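Local coordinates for ZYG-9 (Caenorhabditis elegans, PDB 2OF3), which organises microtubules and spindle poles during mitosis and meiosis in one-cell embryos, at residues A[213-216]-A[217-220]; A[105-108]-A[109-113]; A[9-12]-A[13-16]; A[236-239]-A[240-244]; A[161-165]-A[166-170]. One frame throughout, in Å; residues are numbered along the deposited sequence.

Overall arrangement
All five contacts are local, each tying neighbouring residues of the all-helical chain together at a turn, a cap or along a helix. In chain order they run from interaction 3 at the first helix through interactions 2 and 5 to interactions 1 and 4, and none touches another. The solenoid is elongated: interactions 3 and 4 have centres about 44 Å apart, and interactions 1 and 2 lie on opposite sides of the chain's centre, with centres about 32 Å apart. Interaction 5, its centre about 10 Å from that of the chain, occupies the middle. Interaction 1 leads into helix 221-238 and interaction 4 contains its C-terminal end; their nearest atoms are about 5 Å apart.

Interaction 1. Residues A[213-216]-A[217-220]; sequences APFV and GDKD
Phe215 holds its CG anti to its own carbonyl carbon (chi1 -69°), and Asp218 sends its carboxylate anti to the backbone N (chi1 -161°), so that the carboxylate arrives beside the phenyl ring. OD1 of Asp218 sits at the ring edge, in its plane, 3.4 Å from Phe215 CD1, and so faces the weakly positive C-H rim instead of the pi cloud. The carboxylate and ring planes are 29° apart. Beneath this pair the backbone is still tightly wound: Gly217 N donates to Pro214 O at 3.2 Å, and Asp218 N to Phe215 O, again at 3.2 Å. This is a 3-10 turn, and it gives way to an Asx turn, in which Asp218 OD2 uses its anti lone pair to accept Asp220 N at 3.0 Å. The Asx turn thus leads directly to the N-cap of helix 221-238, where Asp220 OD2 accepts from Val223 N. Asp218 OD2 also makes a salt bridge to Arg184 of helix 181-198, the same residue whose side chain packs on Phe215. On helix 221-238 the ring meets Ala227, while the buried Val216 reaches Ile228 and Leu231.

Interaction 2. Residues A[105-108]-A[109-113]; sequences IKVL and ELCKV
Lys106 and Glu109 lie side by side on one turn of the alpha-helix 101-120, one of the long helices of the TOG domain's HEAT-repeat solenoid, and their side chains point the same way. Glu109 stretches out fully, its CG anti to the backbone N (chi1 172°), while Lys106 bends at chi2, and this brings the lysine's aliphatic part against the carboxylate. The closest meeting is accordingly CD of Lys106 with OE1 of Glu109, at 3.4 Å. The charged ends remain further apart, forming a long salt bridge of 3.8 Å from Lys106 NZ to Glu109 OE1, which is probably weak. Glu109 also lays part of its side chain on Val71 of helix 60-76.

Leu108 belongs to a different, buried face, where its side chain packs on Val152 and Ile155 of helix 146-163 and on Phe96. The main-chain O of Leu108 accepts Lys112 N at 2.9 Å, one of four successive i to i+4 bonds that hold the turns together. One turn on from Val107, on the side that meets Cys92 and Phe96, SG of Cys111 lies 4.1 Å from Val107 CG1.

Interaction 3. Residues A[9-12]-A[13-16]; sequences EDKK and QRIK
Arg14 folds its guanidinium back over the peptide joining Asp10 to Lys11. One face of the group is laid on that peptide, with Lys11 N 3.3 Å above its plane and offset toward the rim, while NH1 passes 3.5 Å from Asp10 CB. The fold-back comes from a bend at chi3 (-71°), after CG has set out beside the backbone N. No hydrogen bond links the guanidinium to the peptide it covers; instead NE forms a salt bridge with Asp86 and NH2 a weak bond to Ser83 O. The carbonyls of this first turn of helix 10-19 are taken up by the backbone, as Asp10 O accepts Arg14 N at 3.0 Å, Lys11 O accepts Ile15 N at 2.9 Å and Lys12 O accepts Lys16 N at 3.0 Å.

Gln13 is used at both ends: OE1 receives Lys16 NZ at 2.9 Å, and NE2 gives to Glu17 OE2. On the exposed side Lys12 NZ forms a salt bridge with Glu9 OE1. Replacing Arg14 by a leucine would probably leave the Asp86 carboxylate without its positive mate and strip the Asp10-Lys11 peptide of its flat cover.

Asp86 and Ser85, the latter bound by Lys11 NZ, fasten helix 10-19 to the start of helix 85-95. Lys11 NZ also reaches Leu82 O near the end of helix 78-83, Asp10 OD2 accepts from Gln46 in a loop, and Ile15 packs on Glu128 and Glu129 of helix 127-139.

Interaction 4. Residues A[236-239]-A[240-244]; sequences KFEG and DQMWK
Asp240 and Gly239 are the central residues of a type II' beta turn from Glu238 to Gln241. Gly239 has the positive phi (42°) that this turn requires and that glycine readily adopts; it ends helix 221-238 and lets the chain reverse into helix 241-246.

Gln241 closes the turn with a weak bond from its N to Glu238 O, at 3.3 Å. Its CB also leans on that same oxygen, and the Glu238 and Gln241 side chains cross at about a right angle, with Glu238 OE1 lying 3.8 Å from Gln241 CB.

Met242 comes next, and its N donates to Gly239 O at 2.8 Å. Over this peptide lies the carboxylate end of Glu238, whose CG is wedged between backbone N and carbonyl carbon (chi1 68°) before the chain extends; OE2 of Glu238 comes within 3.4 Å of Met242 CA. The Met242 SD in turn rests over one face of the Trp243 indole, offset toward the rim, while Asp240 OD1 lies at the ring's edge, in its plane. The Trp243 ring packs on helix 251-264, where Lys254 makes a cation-pi contact with it.

With an alanine in place of Glu238 the carboxylate is gone, which would probably open a gap beside Met242 and leave the first turn of helix 241-246 without its negative neighbour. Glu209 OE2 lies close to Glu238 OE2 with like charge, which may raise the pKa of one of the two acids. The helix start may partly offset this, whereas Lys204 is a long, weak partner.

Interaction 5. Residues A[161-165]-A[166-170]; sequences DVVGP and LKMTP
Val163 turns CG1 anti to its backbone N (chi1 178°), which drives this methyl into the angle between two side chains of the next helix. There it meets Lys167 CB at 3.5 Å and Met168 CG at 3.8 Å, crossing both chains at about a right angle. Met168 answers by curling, with all three torsions near -70°, so that SD lies 3.8 Å from Val163 CB before the terminal methyl leads away. Lys167 bends at chi2 and leads its amine away, leaving only the root of its chain on the valine.

Between the two helices Gly164 is both the residue that leaves the first and the N-cap of the second. Its phi of 92° would jam a side chain against the preceding carbonyl. The Gly164 O accepts Met168 N at 3.0 Å, and a water spans the corner from Val163 O to Lys167 N. Thr169 places OG1 beside its own backbone N (chi1 -61°), from where the hydroxyl donates to Pro165 O at 2.6 Å. Thr169 N reaches that oxygen too, at 3.0 Å, but from the opposite face of the carbonyl plane, so two bonds grip one acceptor. Pro170, lacking an N-H, then kinks the helix.

This corner joins helix 146-163 to helix 165-174. Tyr194 of helix 181-198 packs on Pro165, Met168 and Thr169, while Val130 and Val134 of helix 127-139 meet Val163 and Met168 respectively.

Interaction 1. Residues A[213-216]-A[217-220]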
loop_
_atom_site.group_PDB
_atom_site.type_symbol
_atom_site.label_atom_id
_atom_site.label_comp_id
_atom_site.label_asym_id
_atom_site.label_seq_id
_atom_site.Cartn_x
_atom_site.Cartn_y
_atom_site.Cartn_z
ATOM N N ALA A 213 13.460 15.431 5.604
ATOM C CA ALA A 213 14.172 16.260 6.599
ATOM C C ALA A 213 13.295 16.952 7.672
ATOM O O ALA A 213 13.671 16.911 8.833
ATOM C CB ALA A 213 15.145 17.293 5.916
ATOM N N PRO A 214 12.163 17.605 7.317
ATOM C CA PRO A 214 11.385 18.224 8.391
ATOM C C PRO A 214 10.909 17.253 9.491
ATOM O O PRO A 214 10.559 17.712 10.592
ATOM C CB PRO A 214 10.155 18.781 7.664
ATOM C CG PRO A 214 10.649 19.055 6.281
ATOM C CD PRO A 214 11.583 17.919 5.993
ATOM N N PHE A 215 10.859 15.947 9.187
ATOM C CA PHE A 215 10.295 14.991 10.144
ATOM C C PHE A 215 11.291 14.603 11.228
ATOM O O PHE A 215 10.920 13.906 12.176
ATOM C CB PHE A 215 9.653 13.778 9.422
ATOM C CG PHE A 215 8.391 14.147 8.654
ATOM C CD1 PHE A 215 7.165 14.264 9.318
ATOM C CD2 PHE A 215 8.460 14.473 7.250
ATOM C CE1 PHE A 215 5.988 14.629 8.616
ATOM C CE2 PHE A 215 7.320 14.860 6.529
ATOM C CZ PHE A 215 6.061 14.939 7.214
ATOM N N VAL A 216 12.538 15.082 11.118
ATOM C CA VAL A 216 13.493 14.962 12.193
ATOM C C VAL A 216 12.970 15.732 13.403
ATOM O O VAL A 216 13.316 15.386 14.530
ATOM C CB VAL A 216 14.961 15.382 11.759
ATOM C CG1 VAL A 216 15.972 15.272 12.939
ATOM C CG2 VAL A 216 15.459 14.484 10.585
ATOM N N GLY A 217 12.097 16.720 13.178
ATOM C CA GLY A 217 11.454 17.535 14.221
ATOM C C GLY A 217 10.033 17.142 14.581
ATOM O O GLY A 217 9.319 17.913 15.258
ATOM N N ASP A 218 9.582 15.971 14.144
ATOM C CA ASP A 218 8.241 15.503 14.440
ATOM C C ASP A 218 8.085 15.313 15.946
ATOM O O ASP A 218 9.062 14.999 16.645
ATOM C CB ASP A 218 8.015 14.162 13.717
ATOM C CG ASP A 218 6.542 13.786 13.569
ATOM O OD1 ASP A 218 5.931 14.063 12.495
ATOM O OD2 ASP A 218 5.947 13.163 14.495
ATOM N N LYS A 219 6.855 15.506 16.437
ATOM C CA LYS A 219 6.429 15.333 17.844
ATOM C C LYS A 219 6.643 13.899 18.341
ATOM O O LYS A 219 6.855 13.647 19.529
ATOM C CB LYS A 219 4.930 15.681 17.867
ATOM C CG LYS A 219 4.184 15.478 19.148
ATOM C CD LYS A 219 2.599 15.221 18.933
ATOM C CE LYS A 219 1.789 16.515 18.521
ATOM N NZ LYS A 219 0.331 16.599 19.067
ATOM N N ASP A 220 6.556 12.940 17.409
ATOM C CA ASP A 220 6.600 11.527 17.705
ATOM C C ASP A 220 7.997 10.913 17.551
ATOM O O ASP A 220 8.664 11.088 16.505
ATOM C CB ASP A 220 5.575 10.848 16.789
ATOM C CG ASP A 220 5.462 9.373 17.057
ATOM O OD1 ASP A 220 4.564 8.973 17.813
ATOM O OD2 ASP A 220 6.281 8.586 16.556
#

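Interaction 2. Residues A[105-108]-A[109-113]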
loop_
_atom_site.group_PDB
_atom_site.type_symbol
_atom_site.label_atom_id
_atom_site.label_comp_id
_atom_site.label_asym_id
_atom_site.label_seq_id
_atom_site.Cartn_x
_atom_site.Cartn_y
_atom_site.Cartn_z
ATOM N N ILE A 105 -7.885 -9.037 9.819
ATOM C CA ILE A 105 -6.949 -10.148 9.652
ATOM C C ILE A 105 -7.194 -10.936 8.366
ATOM O O ILE A 105 -6.231 -11.263 7.644
ATOM C CB ILE A 105 -7.004 -11.149 10.872
ATOM C CG1 ILE A 105 -6.359 -10.522 12.097
ATOM C CG2 ILE A 105 -6.225 -12.394 10.545
ATOM C CD1 ILE A 105 -7.006 -11.009 13.498
ATOM N N LYS A 106 -8.449 -11.279 8.086
ATOM C CA LYS A 106 -8.751 -12.092 6.903
ATOM C C LYS A 106 -8.678 -11.289 5.607
ATOM O O LYS A 106 -8.407 -11.854 4.552
ATOM C CB LYS A 106 -10.172 -12.682 6.951
ATOM C CG LYS A 106 -10.430 -13.740 8.060
ATOM C CD LYS A 106 -9.533 -14.951 7.859
ATOM C CE LYS A 106 -9.441 -15.785 9.145
ATOM N NZ LYS A 106 -9.117 -17.165 8.712
ATOM N N VAL A 107 -9.024 -10.006 5.669
ATOM C CA VAL A 107 -8.843 -9.123 4.496
ATOM C C VAL A 107 -7.376 -9.086 4.127
ATOM O O VAL A 107 -7.029 -9.260 2.975
ATOM C CB VAL A 107 -9.367 -7.703 4.750
ATOM C CG1 VAL A 107 -8.888 -6.761 3.641
ATOM C CG2 VAL A 107 -10.918 -7.701 4.879
ATOM N N LEU A 108 -6.488 -8.929 5.118
ATOM C CA LEU A 108 -5.065 -8.815 4.804
ATOM C C LEU A 108 -4.498 -10.099 4.276
ATOM O O LEU A 108 -3.593 -10.087 3.455
ATOM C CB LEU A 108 -4.269 -8.297 6.013
ATOM C CG LEU A 108 -4.725 -6.881 6.402
ATOM C CD1 LEU A 108 -4.016 -6.602 7.704
ATOM C CD2 LEU A 108 -4.289 -5.838 5.346
ATOM N N GLU A 109 -5.052 -11.228 4.723
ATOM C CA GLU A 109 -4.653 -12.530 4.201
ATOM C C GLU A 109 -5.043 -12.643 2.758
ATOM O O GLU A 109 -4.245 -13.130 1.943
ATOM C CB GLU A 109 -5.340 -13.608 5.017
ATOM C CG GLU A 109 -5.199 -14.978 4.532
ATOM C CD GLU A 109 -6.016 -15.952 5.409
ATOM O OE1 GLU A 109 -6.441 -15.579 6.534
ATOM O OE2 GLU A 109 -6.206 -17.094 4.966
ATOM N N LEU A 110 -6.250 -12.189 2.415
ATOM C CA LEU A 110 -6.628 -12.131 0.982
ATOM C C LEU A 110 -5.714 -11.202 0.170
ATOM O O LEU A 110 -5.290 -11.576 -0.928
ATOM C CB LEU A 110 -8.111 -11.766 0.751
ATOM C CG LEU A 110 -8.576 -11.782 -0.710
ATOM C CD1 LEU A 110 -8.340 -13.175 -1.380
ATOM C CD2 LEU A 110 -10.043 -11.392 -0.805
ATOM N N CYS A 111 -5.404 -10.015 0.696
ATOM C CA CYS A 111 -4.550 -9.055 -0.013
ATOM C C CYS A 111 -3.191 -9.692 -0.269
ATOM O O CYS A 111 -2.654 -9.581 -1.362
ATOM C CB CYS A 111 -4.350 -7.754 0.800
ATOM S SG CYS A 111 -5.852 -6.772 0.934
ATOM N N LYS A 112 -2.635 -10.361 0.743
ATOM C CA LYS A 112 -1.344 -11.059 0.624
ATOM C C LYS A 112 -1.311 -12.125 -0.486
ATOM O O LYS A 112 -0.384 -12.166 -1.300
ATOM C CB LYS A 112 -0.920 -11.630 1.998
ATOM C CG LYS A 112 0.416 -12.396 2.049
ATOM C CD LYS A 112 1.632 -11.459 2.153
ATOM C CE LYS A 112 2.953 -12.296 2.256
ATOM N NZ LYS A 112 2.940 -13.065 3.568
ATOM N N VAL A 113 -2.332 -12.947 -0.536
ATOM C CA VAL A 113 -2.427 -14.010 -1.521
ATOM C C VAL A 113 -2.487 -13.397 -2.913
ATOM O O VAL A 113 -1.831 -13.869 -3.841
ATOM C CB VAL A 113 -3.711 -14.859 -1.177
ATOM C CG1 VAL A 113 -4.339 -15.500 -2.346
ATOM C CG2 VAL A 113 -3.394 -15.913 -0.069
#

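Interaction 3. Residues A[9-12]-A[13-16]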
loop_
_atom_site.group_PDB
_atom_site.type_symbol
_atom_site.label_atom_id
_atom_site.label_comp_id
_atom_site.label_asym_id
_atom_site.label_seq_id
_atom_site.Cartn_x
_atom_site.Cartn_y
_atom_site.Cartn_z
ATOM N N GLU A 9 -10.310 -12.064 -19.355
ATOM C CA GLU A 9 -9.420 -10.920 -19.465
ATOM C C GLU A 9 -10.165 -9.597 -19.382
ATOM O O GLU A 9 -9.749 -8.597 -19.989
ATOM C CB GLU A 9 -8.708 -11.009 -20.799
ATOM C CG GLU A 9 -7.677 -12.097 -20.790
ATOM C CD GLU A 9 -6.951 -12.187 -22.093
ATOM O OE1 GLU A 9 -6.469 -11.137 -22.610
ATOM O OE2 GLU A 9 -6.857 -13.335 -22.605
ATOM N N ASP A 10 -11.262 -9.563 -18.632
ATOM C CA ASP A 10 -12.040 -8.307 -18.539
ATOM C C ASP A 10 -11.297 -7.216 -17.786
ATOM O O ASP A 10 -11.638 -6.075 -17.916
ATOM C CB ASP A 10 -13.397 -8.540 -17.902
ATOM C CG ASP A 10 -14.348 -9.270 -18.820
ATOM O OD1 ASP A 10 -13.930 -9.681 -19.928
ATOM O OD2 ASP A 10 -15.517 -9.491 -18.436
ATOM N N LYS A 11 -10.278 -7.550 -17.003
ATOM C CA LYS A 11 -9.384 -6.514 -16.436
ATOM C C LYS A 11 -8.874 -5.523 -17.458
ATOM O O LYS A 11 -8.834 -4.325 -17.194
ATOM C CB LYS A 11 -8.191 -7.149 -15.692
ATOM C CG LYS A 11 -7.338 -6.113 -14.928
ATOM C CD LYS A 11 -6.054 -6.784 -14.364
ATOM C CE LYS A 11 -6.372 -7.569 -13.146
ATOM N NZ LYS A 11 -5.117 -8.395 -12.835
ATOM N N LYS A 12 -8.445 -5.996 -18.622
ATOM C CA LYS A 12 -7.996 -5.062 -19.670
ATOM C C LYS A 12 -9.090 -4.057 -20.079
ATOM O O LYS A 12 -8.773 -2.884 -20.315
ATOM C CB LYS A 12 -7.543 -5.775 -20.953
ATOM C CG LYS A 12 -6.313 -6.652 -20.844
ATOM C CD LYS A 12 -6.102 -7.419 -22.239
ATOM C CE LYS A 12 -4.912 -8.438 -22.147
ATOM N NZ LYS A 12 -5.113 -9.580 -21.134
ATOM N N GLN A 13 -10.338 -4.527 -20.209
ATOM C CA GLN A 13 -11.492 -3.702 -20.509
ATOM C C GLN A 13 -11.768 -2.688 -19.371
ATOM O O GLN A 13 -12.062 -1.544 -19.651
ATOM C CB GLN A 13 -12.743 -4.570 -20.807
ATOM C CG GLN A 13 -14.063 -3.750 -21.208
ATOM C CD GLN A 13 -13.893 -2.983 -22.543
ATOM O OE1 GLN A 13 -13.071 -3.375 -23.369
ATOM N NE2 GLN A 13 -14.613 -1.855 -22.716
ATOM N N ARG A 14 -11.625 -3.086 -18.109
ATOM C CA ARG A 14 -11.823 -2.172 -16.967
ATOM C C ARG A 14 -10.762 -1.097 -16.921
ATOM O O ARG A 14 -11.129 0.076 -16.694
ATOM C CB ARG A 14 -11.919 -2.894 -15.622
ATOM C CG ARG A 14 -13.107 -3.838 -15.560
ATOM C CD ARG A 14 -13.259 -4.385 -14.098
ATOM N NE ARG A 14 -12.185 -5.340 -13.750
ATOM C CZ ARG A 14 -12.213 -6.628 -14.029
ATOM N NH1 ARG A 14 -13.224 -7.169 -14.721
ATOM N NH2 ARG A 14 -11.197 -7.379 -13.671
ATOM N N ILE A 15 -9.488 -1.460 -17.144
ATOM C CA ILE A 15 -8.393 -0.488 -17.189
ATOM C C ILE A 15 -8.607 0.514 -18.332
ATOM O O ILE A 15 -8.479 1.724 -18.158
ATOM C CB ILE A 15 -7.004 -1.126 -17.383
ATOM C CG1 ILE A 15 -6.650 -2.087 -16.237
ATOM C CG2 ILE A 15 -5.930 -0.061 -17.439
ATOM C CD1 ILE A 15 -6.915 -1.539 -14.855
ATOM N N LYS A 16 -8.943 0.012 -19.501
ATOM C CA LYS A 16 -9.217 0.885 -20.630
ATOM C C LYS A 16 -10.406 1.834 -20.390
ATOM O O LYS A 16 -10.290 3.017 -20.693
ATOM C CB LYS A 16 -9.461 0.023 -21.861
ATOM C CG LYS A 16 -10.074 0.795 -22.974
ATOM C CD LYS A 16 -10.292 -0.106 -24.140
ATOM C CE LYS A 16 -11.730 -0.540 -24.177
ATOM N NZ LYS A 16 -11.853 -1.553 -25.295
#

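Interaction 4. Residues A[236-239]-A[240-244]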
loop_
_atom_site.group_PDB
_atom_site.type_symbol
_atom_site.label_atom_id
_atom_site.label_comp_id
_atom_site.label_asym_id
_atom_site.label_seq_id
_atom_site.Cartn_x
_atom_site.Cartn_y
_atom_site.Cartn_z
ATOM N N LYS A 236 25.042 7.578 3.478
ATOM C CA LYS A 236 25.910 6.466 3.147
ATOM C C LYS A 236 26.196 6.334 1.643
ATOM O O LYS A 236 27.291 5.893 1.260
ATOM C CB LYS A 236 25.311 5.180 3.645
ATOM C CG LYS A 236 26.284 4.038 3.639
ATOM C CD LYS A 236 25.628 2.745 4.100
ATOM C CE LYS A 236 26.669 1.624 4.220
ATOM N NZ LYS A 236 26.037 0.299 4.570
ATOM N N PHE A 237 25.221 6.663 0.802
ATOM C CA PHE A 237 25.382 6.595 -0.660
ATOM C C PHE A 237 25.925 7.874 -1.316
ATOM O O PHE A 237 26.718 7.807 -2.233
ATOM C CB PHE A 237 24.079 6.118 -1.345
ATOM C CG PHE A 237 23.805 4.661 -1.101
ATOM C CD1 PHE A 237 24.275 3.686 -1.992
ATOM C CD2 PHE A 237 23.124 4.249 0.047
ATOM C CE1 PHE A 237 24.054 2.302 -1.743
ATOM C CE2 PHE A 237 22.908 2.876 0.320
ATOM C CZ PHE A 237 23.370 1.903 -0.570
ATOM N N GLU A 238 25.542 9.040 -0.831
ATOM C CA GLU A 238 25.842 10.261 -1.533
ATOM C C GLU A 238 26.603 11.270 -0.651
ATOM O O GLU A 238 26.787 12.424 -1.069
ATOM C CB GLU A 238 24.537 10.862 -2.075
ATOM C CG GLU A 238 23.605 11.377 -0.989
ATOM C CD GLU A 238 22.341 12.002 -1.523
ATOM O OE1 GLU A 238 22.318 12.330 -2.721
ATOM O OE2 GLU A 238 21.342 12.176 -0.751
ATOM N N GLY A 239 27.042 10.854 0.551
ATOM C CA GLY A 239 27.723 11.781 1.499
ATOM C C GLY A 239 27.084 13.159 1.602
ATOM O O GLY A 239 25.861 13.270 1.648
ATOM N N ASP A 240 27.902 14.218 1.609
ATOM C CA ASP A 240 27.451 15.622 1.822
ATOM C C ASP A 240 26.438 16.190 0.855
ATOM O O ASP A 240 25.874 17.264 1.127
ATOM C CB ASP A 240 28.631 16.615 1.768
ATOM C CG ASP A 240 29.579 16.521 2.966
ATOM O OD1 ASP A 240 29.267 15.882 4.030
ATOM O OD2 ASP A 240 30.676 17.132 2.816
ATOM N N GLN A 241 26.259 15.538 -0.301
ATOM C CA GLN A 241 25.117 15.803 -1.181
ATOM C C GLN A 241 23.799 15.637 -0.423
ATOM O O GLN A 241 22.859 16.377 -0.673
ATOM C CB GLN A 241 25.098 14.824 -2.351
ATOM C CG GLN A 241 26.041 15.175 -3.512
ATOM C CD GLN A 241 25.781 16.582 -4.061
ATOM O OE1 GLN A 241 24.621 16.959 -4.323
ATOM N NE2 GLN A 241 26.856 17.379 -4.209
ATOM N N MET A 242 23.730 14.667 0.503
ATOM C CA MET A 242 22.533 14.529 1.376
ATOM C C MET A 242 22.163 15.875 1.945
ATOM O O MET A 242 20.998 16.299 1.830
ATOM C CB MET A 242 22.720 13.506 2.511
ATOM C CG MET A 242 21.475 13.418 3.494
ATOM S SD MET A 242 21.415 14.606 4.840
ATOM C CE MET A 242 20.038 15.531 4.564
ATOM N N TRP A 243 23.154 16.562 2.543
ATOM C CA TRP A 243 22.916 17.875 3.175
ATOM C C TRP A 243 22.456 18.912 2.156
ATOM O O TRP A 243 21.563 19.714 2.452
ATOM C CB TRP A 243 24.155 18.398 3.942
ATOM C CG TRP A 243 24.750 17.505 4.996
ATOM C CD1 TRP A 243 25.965 16.877 4.945
ATOM C CD2 TRP A 243 24.166 17.137 6.255
ATOM N NE1 TRP A 243 26.171 16.152 6.084
ATOM C CE2 TRP A 243 25.085 16.290 6.908
ATOM C CE3 TRP A 243 22.934 17.410 6.878
ATOM C CZ2 TRP A 243 24.823 15.717 8.168
ATOM C CZ3 TRP A 243 22.667 16.842 8.137
ATOM C CH2 TRP A 243 23.617 16.010 8.771
ATOM N N LYS A 244 23.041 18.904 0.954
ATOM C CA LYS A 244 22.615 19.889 -0.081
ATOM C C LYS A 244 21.147 19.689 -0.490
ATOM O O LYS A 244 20.344 20.623 -0.435
ATOM C CB LYS A 244 23.529 19.835 -1.303
ATOM C CG LYS A 244 23.065 20.756 -2.457
ATOM C CD LYS A 244 24.240 21.230 -3.393
ATOM C CE LYS A 244 23.704 21.875 -4.725
ATOM N NZ LYS A 244 23.404 20.854 -5.847
#

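Interaction 5. Residues A[161-165]-A[166-170]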
loop_
_atom_site.group_PDB
_atom_site.type_symbol
_atom_site.label_atom_id
_atom_site.label_comp_id
_atom_site.label_asym_id
_atom_site.label_seq_id
_atom_site.Cartn_x
_atom_site.Cartn_y
_atom_site.Cartn_z
ATOM N N ASP A 161 8.222 -5.211 -4.702
ATOM C CA ASP A 161 8.827 -6.031 -5.748
ATOM C C ASP A 161 8.109 -5.903 -7.063
ATOM O O ASP A 161 8.761 -5.849 -8.072
ATOM C CB ASP A 161 8.864 -7.520 -5.389
ATOM C CG ASP A 161 9.929 -7.848 -4.334
ATOM O OD1 ASP A 161 10.899 -7.055 -4.159
ATOM O OD2 ASP A 161 9.804 -8.924 -3.677
ATOM N N VAL A 162 6.777 -5.897 -7.053
ATOM C CA VAL A 162 5.965 -5.778 -8.264
ATOM C C VAL A 162 6.072 -4.368 -8.868
ATOM O O VAL A 162 6.355 -4.216 -10.095
ATOM C CB VAL A 162 4.477 -6.058 -7.945
ATOM C CG1 VAL A 162 3.627 -5.811 -9.153
ATOM C CG2 VAL A 162 4.289 -7.496 -7.445
ATOM N N VAL A 163 5.882 -3.340 -8.007
ATOM C CA VAL A 163 5.732 -1.932 -8.416
ATOM C C VAL A 163 7.096 -1.247 -8.564
ATOM O O VAL A 163 7.297 -0.449 -9.492
ATOM C CB VAL A 163 4.748 -1.144 -7.438
ATOM C CG1 VAL A 163 4.598 0.322 -7.792
ATOM C CG2 VAL A 163 3.316 -1.772 -7.419
ATOM N N GLY A 164 8.026 -1.536 -7.643
ATOM C CA GLY A 164 9.344 -0.930 -7.637
ATOM C C GLY A 164 9.386 0.326 -6.788
ATOM O O GLY A 164 8.388 1.050 -6.686
ATOM N N PRO A 165 10.545 0.603 -6.158
ATOM C CA PRO A 165 10.712 1.799 -5.349
ATOM C C PRO A 165 10.383 3.125 -5.979
ATOM O O PRO A 165 9.801 4.003 -5.315
ATOM C CB PRO A 165 12.178 1.736 -4.972
ATOM C CG PRO A 165 12.348 0.299 -4.740
ATOM C CD PRO A 165 11.721 -0.269 -6.023
ATOM N N LEU A 166 10.721 3.300 -7.250
ATOM C CA LEU A 166 10.441 4.574 -7.883
ATOM C C LEU A 166 8.971 4.888 -7.960
ATOM O O LEU A 166 8.584 6.025 -7.784
ATOM C CB LEU A 166 11.121 4.673 -9.272
ATOM C CG LEU A 166 10.825 5.945 -10.102
ATOM C CD1 LEU A 166 11.346 7.238 -9.417
ATOM C CD2 LEU A 166 11.417 5.812 -11.508
ATOM N N LYS A 167 8.131 3.910 -8.257
ATOM C CA LYS A 167 6.693 4.186 -8.317
ATOM C C LYS A 167 6.000 4.084 -6.955
ATOM O O LYS A 167 4.939 4.648 -6.797
ATOM C CB LYS A 167 5.965 3.234 -9.288
ATOM C CG LYS A 167 6.305 3.380 -10.773
ATOM C CD LYS A 167 5.731 4.659 -11.385
ATOM C CE LYS A 167 5.933 4.723 -12.953
ATOM N NZ LYS A 167 5.718 3.353 -13.614
ATOM N N MET A 168 6.567 3.354 -5.983
ATOM C CA MET A 168 6.012 3.285 -4.627
ATOM C C MET A 168 6.256 4.542 -3.797
ATOM O O MET A 168 5.396 4.965 -3.025
ATOM C CB MET A 168 6.592 2.065 -3.889
ATOM C CG MET A 168 5.994 0.646 -4.310
ATOM S SD MET A 168 4.241 0.317 -3.984
ATOM C CE MET A 168 4.358 0.017 -2.246
ATOM N N THR A 169 7.426 5.152 -3.959
ATOM C CA THR A 169 7.898 6.209 -3.042
ATOM C C THR A 169 7.013 7.425 -3.009
ATOM O O THR A 169 6.763 7.935 -1.919
ATOM C CB THR A 169 9.367 6.553 -3.303
ATOM O OG1 THR A 169 10.128 5.371 -3.077
ATOM C CG2 THR A 169 9.906 7.698 -2.377
ATOM N N PRO A 170 6.506 7.908 -4.175
ATOM C CA PRO A 170 5.571 9.062 -4.134
ATOM C C PRO A 170 4.335 8.841 -3.214
ATOM O O PRO A 170 3.863 9.789 -2.534
ATOM C CB PRO A 170 5.124 9.197 -5.619
ATOM C CG PRO A 170 6.224 8.585 -6.423
ATOM C CD PRO A 170 6.800 7.473 -5.569
HETATM O O HOH W 1 9.215 1.661 -9.939
#